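Local coordinates for aminopeptidase-like protein (Chaetomium thermophilum, PDB 5JM6) that probably works as a zinc-dependent aminopeptidase of the M18 family, assembled as a dodecamer and linked to the Cvt pathway of selective autophagy, at residues 247-257 / 273-281; 410-418 / 490-499. One frame throughout, in Å; residues are numbered along the deposited sequence.

Interaction 1: residues 247-257 / 273-281; sequences VGKPGSFASTQ and DPDSILNWE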
loop_
_atom_site.group_PDB
_atom_site.type_symbol
_atom_site.label_atom_id
_atom_site.label_comp_id
_atom_site.label_asym_id
_atom_site.label_seq_id
_atom_site.Cartn_x
_atom_site.Cartn_y
_atom_site.Cartn_z
ATOM N N VAL A 247 21.325 -25.082 44.629
ATOM C CA VAL A 247 21.177 -24.758 46.031
ATOM C C VAL A 247 19.820 -25.253 46.518
ATOM O O VAL A 247 18.780 -24.771 46.075
ATOM C CB VAL A 247 21.348 -23.243 46.248
ATOM C CG1 VAL A 247 20.875 -22.838 47.587
ATOM C CG2 VAL A 247 22.807 -22.858 46.088
ATOM N N GLY A 248 19.838 -26.241 47.409
ATOM C CA GLY A 248 18.615 -26.779 47.977
ATOM C C GLY A 248 18.121 -28.089 47.391
ATOM O O GLY A 248 18.428 -28.431 46.247
ATOM N N LYS A 249 17.332 -28.805 48.192
ATOM C CA LYS A 249 16.692 -30.058 47.798
ATOM C C LYS A 249 16.029 -29.864 46.438
ATOM O O LYS A 249 15.402 -28.831 46.203
ATOM C CB LYS A 249 15.690 -30.493 48.883
ATOM C CG LYS A 249 14.440 -31.235 48.417
ATOM C CD LYS A 249 13.201 -30.347 48.512
ATOM C CE LYS A 249 11.981 -31.025 47.901
ATOM N NZ LYS A 249 10.808 -30.113 47.768
ATOM N N PRO A 250 16.212 -30.830 45.520
ATOM C CA PRO A 250 15.900 -30.628 44.096
ATOM C C PRO A 250 14.497 -30.078 43.825
ATOM O O PRO A 250 14.282 -29.474 42.775
ATOM C CB PRO A 250 16.044 -32.030 43.493
ATOM C CG PRO A 250 16.868 -32.800 44.454
ATOM C CD PRO A 250 16.654 -32.207 45.809
ATOM N N GLY A 251 13.564 -30.272 44.751
ATOM C CA GLY A 251 12.208 -29.796 44.551
ATOM C C GLY A 251 11.839 -28.524 45.297
ATOM O O GLY A 251 10.688 -28.091 45.246
ATOM N N SER A 252 12.805 -27.915 45.982
ATOM C CA SER A 252 12.515 -26.765 46.837
ATOM C C SER A 252 12.368 -25.464 46.053
ATOM O O SER A 252 12.595 -25.426 44.844
ATOM C CB SER A 252 13.613 -26.603 47.890
ATOM O OG SER A 252 14.861 -26.320 47.282
ATOM N N PHE A 253 12.015 -24.392 46.757
ATOM C CA PHE A 253 11.882 -23.084 46.126
ATOM C C PHE A 253 13.242 -22.563 45.682
ATOM O O PHE A 253 13.366 -21.982 44.605
ATOM C CB PHE A 253 11.221 -22.076 47.071
ATOM C CG PHE A 253 11.169 -20.673 46.523
ATOM C CD1 PHE A 253 10.118 -20.267 45.718
ATOM C CD2 PHE A 253 12.173 -19.760 46.815
ATOM C CE1 PHE A 253 10.069 -18.980 45.211
ATOM C CE2 PHE A 253 12.130 -18.472 46.311
ATOM C CZ PHE A 253 11.076 -18.082 45.509
ATOM N N ALA A 254 14.257 -22.769 46.517
ATOM C CA ALA A 254 15.597 -22.272 46.224
ATOM C C ALA A 254 16.099 -22.774 44.873
ATOM O O ALA A 254 16.801 -22.059 44.160
ATOM C CB ALA A 254 16.564 -22.668 47.329
ATOM N N SER A 255 15.717 -23.995 44.511
ATOM C CA SER A 255 16.169 -24.582 43.255
ATOM C C SER A 255 15.599 -23.873 42.021
ATOM O O SER A 255 16.139 -24.015 40.926
ATOM C CB SER A 255 15.812 -26.068 43.204
ATOM O OG SER A 255 14.409 -26.253 43.167
ATOM N N THR A 256 14.519 -23.113 42.188
ATOM C CA THR A 256 13.911 -22.415 41.052
ATOM C C THR A 256 14.587 -21.079 40.754
ATOM O O THR A 256 14.247 -20.409 39.780
ATOM C CB THR A 256 12.407 -22.150 41.274
ATOM O OG1 THR A 256 12.216 -21.416 42.491
ATOM C CG2 THR A 256 11.633 -23.455 41.342
ATOM N N GLN A 257 15.560 -20.712 41.580
ATOM C CA GLN A 257 16.149 -19.377 41.553
ATOM C C GLN A 257 17.632 -19.441 41.201
ATOM O O GLN A 257 18.237 -20.510 41.277
ATOM C CB GLN A 257 15.957 -18.694 42.910
ATOM C CG GLN A 257 14.534 -18.750 43.433
ATOM C CD GLN A 257 13.609 -17.808 42.693
ATOM O OE1 GLN A 257 13.931 -16.639 42.486
ATOM N NE2 GLN A 257 12.456 -18.317 42.275
ATOM N N ASP A 273 20.744 -22.400 55.768
ATOM C CA ASP A 273 20.062 -23.443 55.004
ATOM C C ASP A 273 19.049 -22.903 53.989
ATOM O O ASP A 273 18.031 -22.324 54.367
ATOM C CB ASP A 273 19.364 -24.409 55.964
ATOM C CG ASP A 273 18.915 -25.687 55.283
ATOM O OD1 ASP A 273 17.694 -25.935 55.224
ATOM O OD2 ASP A 273 19.786 -26.445 54.809
ATOM N N PRO A 274 19.316 -23.125 52.694
ATOM C CA PRO A 274 18.467 -22.694 51.574
ATOM C C PRO A 274 17.013 -23.127 51.701
ATOM O O PRO A 274 16.131 -22.529 51.089
ATOM C CB PRO A 274 19.103 -23.384 50.374
ATOM C CG PRO A 274 20.514 -23.604 50.772
ATOM C CD PRO A 274 20.527 -23.828 52.233
ATOM N N ASP A 275 16.770 -24.168 52.484
ATOM C CA ASP A 275 15.442 -24.747 52.569
ATOM C C ASP A 275 14.561 -23.978 53.552
ATOM O O ASP A 275 13.395 -24.318 53.748
ATOM C CB ASP A 275 15.541 -26.224 52.950
ATOM C CG ASP A 275 16.245 -27.048 51.884
ATOM O OD1 ASP A 275 15.717 -27.131 50.754
ATOM O OD2 ASP A 275 17.328 -27.603 52.168
ATOM N N SER A 276 15.127 -22.934 54.154
ATOM C CA SER A 276 14.390 -22.050 55.054
ATOM C C SER A 276 13.608 -20.970 54.310
ATOM O O SER A 276 12.807 -20.254 54.911
ATOM C CB SER A 276 15.341 -21.387 56.050
ATOM O OG SER A 276 15.958 -22.345 56.889
ATOM N N ILE A 277 13.854 -20.836 53.012
ATOM C CA ILE A 277 13.110 -19.878 52.206
ATOM C C ILE A 277 11.986 -20.597 51.468
ATOM O O ILE A 277 12.234 -21.445 50.610
ATOM C CB ILE A 277 14.021 -19.143 51.206
ATOM C CG1 ILE A 277 15.123 -18.394 51.960
ATOM C CG2 ILE A 277 13.210 -18.179 50.356
ATOM C CD1 ILE A 277 16.040 -17.591 51.073
ATOM N N LEU A 278 10.750 -20.279 51.841
ATOM C CA LEU A 278 9.573 -20.895 51.238
ATOM C C LEU A 278 9.209 -20.221 49.917
ATOM O O LEU A 278 8.685 -20.860 49.003
ATOM C CB LEU A 278 8.389 -20.841 52.208
ATOM C CG LEU A 278 8.655 -21.295 53.650
ATOM C CD1 LEU A 278 7.417 -21.117 54.515
ATOM C CD2 LEU A 278 9.137 -22.738 53.703
ATOM N N ASN A 279 9.508 -18.929 49.832
ATOM C CA ASN A 279 9.191 -18.103 48.675
ATOM C C ASN A 279 9.753 -16.710 48.907
ATOM O O ASN A 279 10.199 -16.394 50.010
ATOM C CB ASN A 279 7.677 -18.025 48.444
ATOM C CG ASN A 279 7.306 -18.084 46.975
ATOM O OD1 ASN A 279 7.554 -17.146 46.219
ATOM N ND2 ASN A 279 6.696 -19.192 46.564
ATOM N N TRP A 280 9.752 -15.883 47.871
ATOM C CA TRP A 280 10.033 -14.471 48.063
ATOM C C TRP A 280 9.332 -13.640 47.003
ATOM O O TRP A 280 8.940 -14.149 45.953
ATOM C CB TRP A 280 11.542 -14.181 48.062
ATOM C CG TRP A 280 12.308 -14.554 46.814
ATOM C CD1 TRP A 280 11.898 -14.418 45.518
ATOM C CD2 TRP A 280 13.658 -15.032 46.755
ATOM N NE1 TRP A 280 12.889 -14.828 44.660
ATOM C CE2 TRP A 280 13.982 -15.205 45.395
ATOM C CE3 TRP A 280 14.618 -15.346 47.722
ATOM C CZ2 TRP A 280 15.225 -15.675 44.979
ATOM C CZ3 TRP A 280 15.849 -15.818 47.304
ATOM C CH2 TRP A 280 16.141 -15.978 45.946
ATOM N N GLU A 281 9.138 -12.364 47.306
ATOM C CA GLU A 281 8.610 -11.434 46.331
ATOM C C GLU A 281 9.667 -10.374 46.075
ATOM O O GLU A 281 9.861 -9.476 46.891
ATOM C CB GLU A 281 7.311 -10.817 46.845
ATOM C CG GLU A 281 6.168 -10.841 45.853
ATOM C CD GLU A 281 4.834 -10.548 46.508
ATOM O OE1 GLU A 281 4.089 -9.695 45.984
ATOM O OE2 GLU A 281 4.528 -11.176 47.544
#

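Interaction 2: residues 410-418 / 490-499; sequences PRLNVGVAL and MTGSLDPGLG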
loop_
_atom_site.group_PDB
_atom_site.type_symbol
_atom_site.label_atom_id
_atom_site.label_comp_id
_atom_site.label_asym_id
_atom_site.label_seq_id
_atom_site.Cartn_x
_atom_site.Cartn_y
_atom_site.Cartn_z
ATOM N N PRO A 410 0.125 22.669 34.561
ATOM C CA PRO A 410 0.761 23.147 35.796
ATOM C C PRO A 410 2.284 23.230 35.753
ATOM O O PRO A 410 2.947 22.479 35.036
ATOM C CB PRO A 410 0.327 22.107 36.842
ATOM C CG PRO A 410 -0.770 21.314 36.195
ATOM C CD PRO A 410 -0.456 21.329 34.740
ATOM N N ARG A 411 2.827 24.143 36.542
ATOM C CA ARG A 411 4.257 24.378 36.638
ATOM C C ARG A 411 4.890 23.684 37.829
ATOM O O ARG A 411 4.201 23.217 38.722
ATOM C CB ARG A 411 4.516 25.874 36.754
ATOM C CG ARG A 411 3.721 26.708 35.777
ATOM C CD ARG A 411 4.411 26.794 34.432
ATOM N NE ARG A 411 4.989 28.108 34.203
ATOM C CZ ARG A 411 4.499 28.987 33.342
ATOM N NH1 ARG A 411 3.435 28.681 32.625
ATOM N NH2 ARG A 411 5.079 30.164 33.187
ATOM N N LEU A 412 6.213 23.612 37.833
ATOM C CA LEU A 412 6.940 23.025 38.948
ATOM C C LEU A 412 7.204 24.091 40.001
ATOM O O LEU A 412 7.345 25.270 39.673
ATOM C CB LEU A 412 8.255 22.399 38.489
ATOM C CG LEU A 412 8.176 21.202 37.545
ATOM C CD1 LEU A 412 9.569 20.647 37.302
ATOM C CD2 LEU A 412 7.255 20.133 38.111
ATOM N N ASN A 413 7.222 23.669 41.263
ATOM C CA ASN A 413 7.499 24.549 42.398
ATOM C C ASN A 413 6.489 25.685 42.525
ATOM O O ASN A 413 6.851 26.839 42.751
ATOM C CB ASN A 413 8.920 25.112 42.306
ATOM C CG ASN A 413 9.979 24.061 42.581
ATOM O OD1 ASN A 413 9.692 23.016 43.166
ATOM N ND2 ASN A 413 11.210 24.335 42.167
ATOM N N VAL A 414 5.217 25.336 42.396
ATOM C CA VAL A 414 4.130 26.297 42.517
ATOM C C VAL A 414 3.130 25.788 43.545
ATOM O O VAL A 414 2.848 26.450 44.544
ATOM C CB VAL A 414 3.439 26.546 41.165
ATOM C CG1 VAL A 414 2.111 27.248 41.360
ATOM C CG2 VAL A 414 4.343 27.367 40.261
ATOM N N GLY A 415 2.575 24.615 43.279
ATOM C CA GLY A 415 1.631 24.018 44.194
ATOM C C GLY A 415 0.898 22.876 43.539
ATOM O O GLY A 415 1.198 22.483 42.411
ATOM N N VAL A 416 -0.081 22.350 44.255
ATOM C CA VAL A 416 -0.810 21.188 43.800
ATOM C C VAL A 416 -1.814 21.544 42.703
ATOM O O VAL A 416 -2.377 22.640 42.690
ATOM C CB VAL A 416 -1.518 20.522 44.978
ATOM C CG1 VAL A 416 -1.985 19.182 44.580
ATOM C CG2 VAL A 416 -0.552 20.380 46.139
ATOM N N ALA A 417 -2.018 20.615 41.775
ATOM C CA ALA A 417 -2.961 20.809 40.685
ATOM C C ALA A 417 -4.275 20.095 40.965
ATOM O O ALA A 417 -4.288 18.935 41.376
ATOM C CB ALA A 417 -2.365 20.314 39.374
ATOM N N LEU A 418 -5.383 20.797 40.747
ATOM C CA LEU A 418 -6.689 20.158 40.782
ATOM C C LEU A 418 -6.958 19.595 39.394
ATOM O O LEU A 418 -7.037 20.336 38.414
ATOM C CB LEU A 418 -7.786 21.139 41.204
ATOM C CG LEU A 418 -7.978 21.445 42.696
ATOM C CD1 LEU A 418 -6.678 21.820 43.388
ATOM C CD2 LEU A 418 -9.000 22.551 42.879
ATOM N N MET A 490 10.986 13.369 37.127
ATOM C CA MET A 490 11.400 14.613 37.772
ATOM C C MET A 490 10.217 15.474 38.214
ATOM O O MET A 490 9.193 15.537 37.534
ATOM C CB MET A 490 12.298 15.422 36.831
ATOM C CG MET A 490 11.650 15.752 35.495
ATOM S SD MET A 490 12.675 16.764 34.410
ATOM C CE MET A 490 12.539 18.367 35.190
ATOM N N THR A 491 10.363 16.118 39.369
ATOM C CA THR A 491 9.499 17.229 39.761
ATOM C C THR A 491 10.377 18.337 40.323
ATOM O O THR A 491 11.601 18.207 40.363
ATOM C CB THR A 491 8.437 16.841 40.820
ATOM O OG1 THR A 491 9.071 16.597 42.082
ATOM C CG2 THR A 491 7.663 15.612 40.394
ATOM N N GLY A 492 9.753 19.424 40.758
ATOM C CA GLY A 492 10.478 20.495 41.409
ATOM C C GLY A 492 10.904 20.095 42.809
ATOM O O GLY A 492 10.256 19.268 43.451
ATOM N N SER A 493 11.993 20.687 43.284
ATOM C CA SER A 493 12.533 20.345 44.595
ATOM C C SER A 493 11.612 20.775 45.733
ATOM O O SER A 493 11.691 20.235 46.836
ATOM C CB SER A 493 13.913 20.974 44.780
ATOM O OG SER A 493 13.836 22.384 44.697
ATOM N N LEU A 494 10.745 21.747 45.470
ATOM C CA LEU A 494 9.814 22.218 46.491
ATOM C C LEU A 494 8.469 21.515 46.428
ATOM O O LEU A 494 7.609 21.736 47.278
ATOM C CB LEU A 494 9.593 23.721 46.358
ATOM C CG LEU A 494 10.836 24.590 46.484
ATOM C CD1 LEU A 494 10.465 26.032 46.210
ATOM C CD2 LEU A 494 11.448 24.430 47.865
ATOM N N ASP A 495 8.280 20.678 45.418
ATOM C CA ASP A 495 6.984 20.049 45.211
ATOM C C ASP A 495 6.558 19.063 46.312
ATOM O O ASP A 495 5.371 19.002 46.633
ATOM C CB ASP A 495 6.947 19.385 43.835
ATOM C CG ASP A 495 6.473 20.344 42.753
ATOM O OD1 ASP A 495 5.373 20.915 42.913
ATOM O OD2 ASP A 495 7.205 20.552 41.762
ATOM N N PRO A 496 7.496 18.279 46.884
ATOM C CA PRO A 496 7.028 17.495 48.035
ATOM C C PRO A 496 6.520 18.373 49.176
ATOM O O PRO A 496 5.417 18.141 49.665
ATOM C CB PRO A 496 8.277 16.718 48.461
ATOM C CG PRO A 496 9.082 16.605 47.218
ATOM C CD PRO A 496 8.861 17.894 46.481
ATOM N N GLY A 497 7.293 19.389 49.551
ATOM C CA GLY A 497 6.920 20.284 50.633
ATOM C C GLY A 497 5.612 21.003 50.374
ATOM O O GLY A 497 4.740 21.054 51.242
ATOM N N LEU A 498 5.472 21.558 49.174
ATOM C CA LEU A 498 4.235 22.226 48.789
ATOM C C LEU A 498 3.064 21.248 48.856
ATOM O O LEU A 498 1.934 21.641 49.141
ATOM C CB LEU A 498 4.357 22.829 47.388
ATOM C CG LEU A 498 5.300 24.028 47.241
ATOM C CD1 LEU A 498 5.525 24.361 45.775
ATOM C CD2 LEU A 498 4.760 25.240 47.989
ATOM N N GLY A 499 3.348 19.972 48.611
ATOM C CA GLY A 499 2.347 18.930 48.733
ATOM C C GLY A 499 1.858 18.734 50.157
ATOM O O GLY A 499 0.654 18.794 50.411
#

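Interaction 1: residues 247-257 / 273-281
Gly248 and Pro274 bring their CA atoms to 5.4 Å and Phe253 and Leu278 to 6.0 Å; loop 247-257, with a 3-10 turn at 254-256, runs alongside the 3-10 turn 274-276 and the first part of strand 277-286. Phe253 makes the largest single contribution. With CG anti to the backbone N (chi1 175°), its ring lies across the strand backbone: Phe253 CB is 3.4 Å from Leu278 O, and Asn279 CA stands over one face, a CH-pi contact 3.5 Å from the ring centroid. Thr256 OG1 lies off-centre on the opposite face. The Asn279 amide, tilted 42° to the ring, touches CE1, while the far rim, CE2 and CZ, points into the Trp280 indole. This T-shaped pair has planes at 85° and centroids (Phe253 ring, Trp280 five-membered ring) 4.9 Å apart. The Gln257 chain, folded back at chi2, runs alongside the indole with CB and CG near CZ2, its amide plane nearly perpendicular to the ring, and Gln257 NE2 donates to Thr256 OG1 (3.1 Å), helping fix the amide's rotation. At the other end, Pro274 packs CB and CG against Val247 CG1, and its CB lies 4.0 Å from Ala254 CB. Asp275 OD1 takes a weak bond from Lys249 N (3.5 Å) at the start of the type I turn 249-252. The contact packs the loop before helix 259-268 onto an inner strand of the six-stranded antiparallel sheet, probably of the M18 dimerization domain: Gln257 and Trp280 rest on Val262, Ile277 on Leu266, strand 174-183 pairs alongside, and Asn279 meets Met433 of a neighbouring subunit.

Interaction 2: residues 410-418 / 490-499
The Asn413 amide and the Asp495 carboxylate are both approached from above their planes. Leu494 N donates to Asn413 OD1 (2.8 Å) from 36° outside the carbonyl plane, while Gly492 CA sits 3.2 Å from the same oxygen. Asp495 OD2 receives Asn413 N (3.2 Å) from 41° out of plane, nearly straight, and Gly492 N (3.0 Å) on the anti lone pair, away from the other oxygen. Two backbone amides thus grip one oxygen, tying the left-handed bend at Asn413 to the type I turn 492-495. With an alanine at Asp495, the amides of Asn413 and Gly492 would probably lose their shared acceptor, leaving the bend less firmly held to the turn. With CG anti to the carbonyl carbon (chi1 -65°), Leu412 turns its two methyls to Gly492 N, and Leu412 CD2 lies 3.7 Å from Asp495 OD2. Leu498 CD1 rests on the Val414 backbone, 3.5 Å from Val414 N. Leu412 and Met490 both lean on Phe299 of strand 299-302, Asp495 packs on Ile479 of strand 473-481, and Leu412 O accepts a hydrogen bond from Asn233 ND2 of another subunit; the contact joins the start of helix 495-514 to the loop entering strand 417-419.

Interaction 1 closes before interaction 2 opens along the chain, and the two lie on opposite sides of its centre, their own centres 45 Å apart and their nearest atoms about 25 Å. They share no sheet. Interaction 1 packs a loop on strand 277-286 of the six-stranded antiparallel sheet. Interaction 2 joins the nine-stranded mixed sheet to helix 495-514 and strand 489-492, with the Thr491 side chain about 12 Å from a bound zinc. Both lie at subunit boundaries: interaction 2 packs on Ile231 of another subunit, whose counterpart strand, 228-231, edges the same sheet that carries interaction 1, consistent with the sheet of one subunit meeting the metallopeptidase domain of another in the dodecamer.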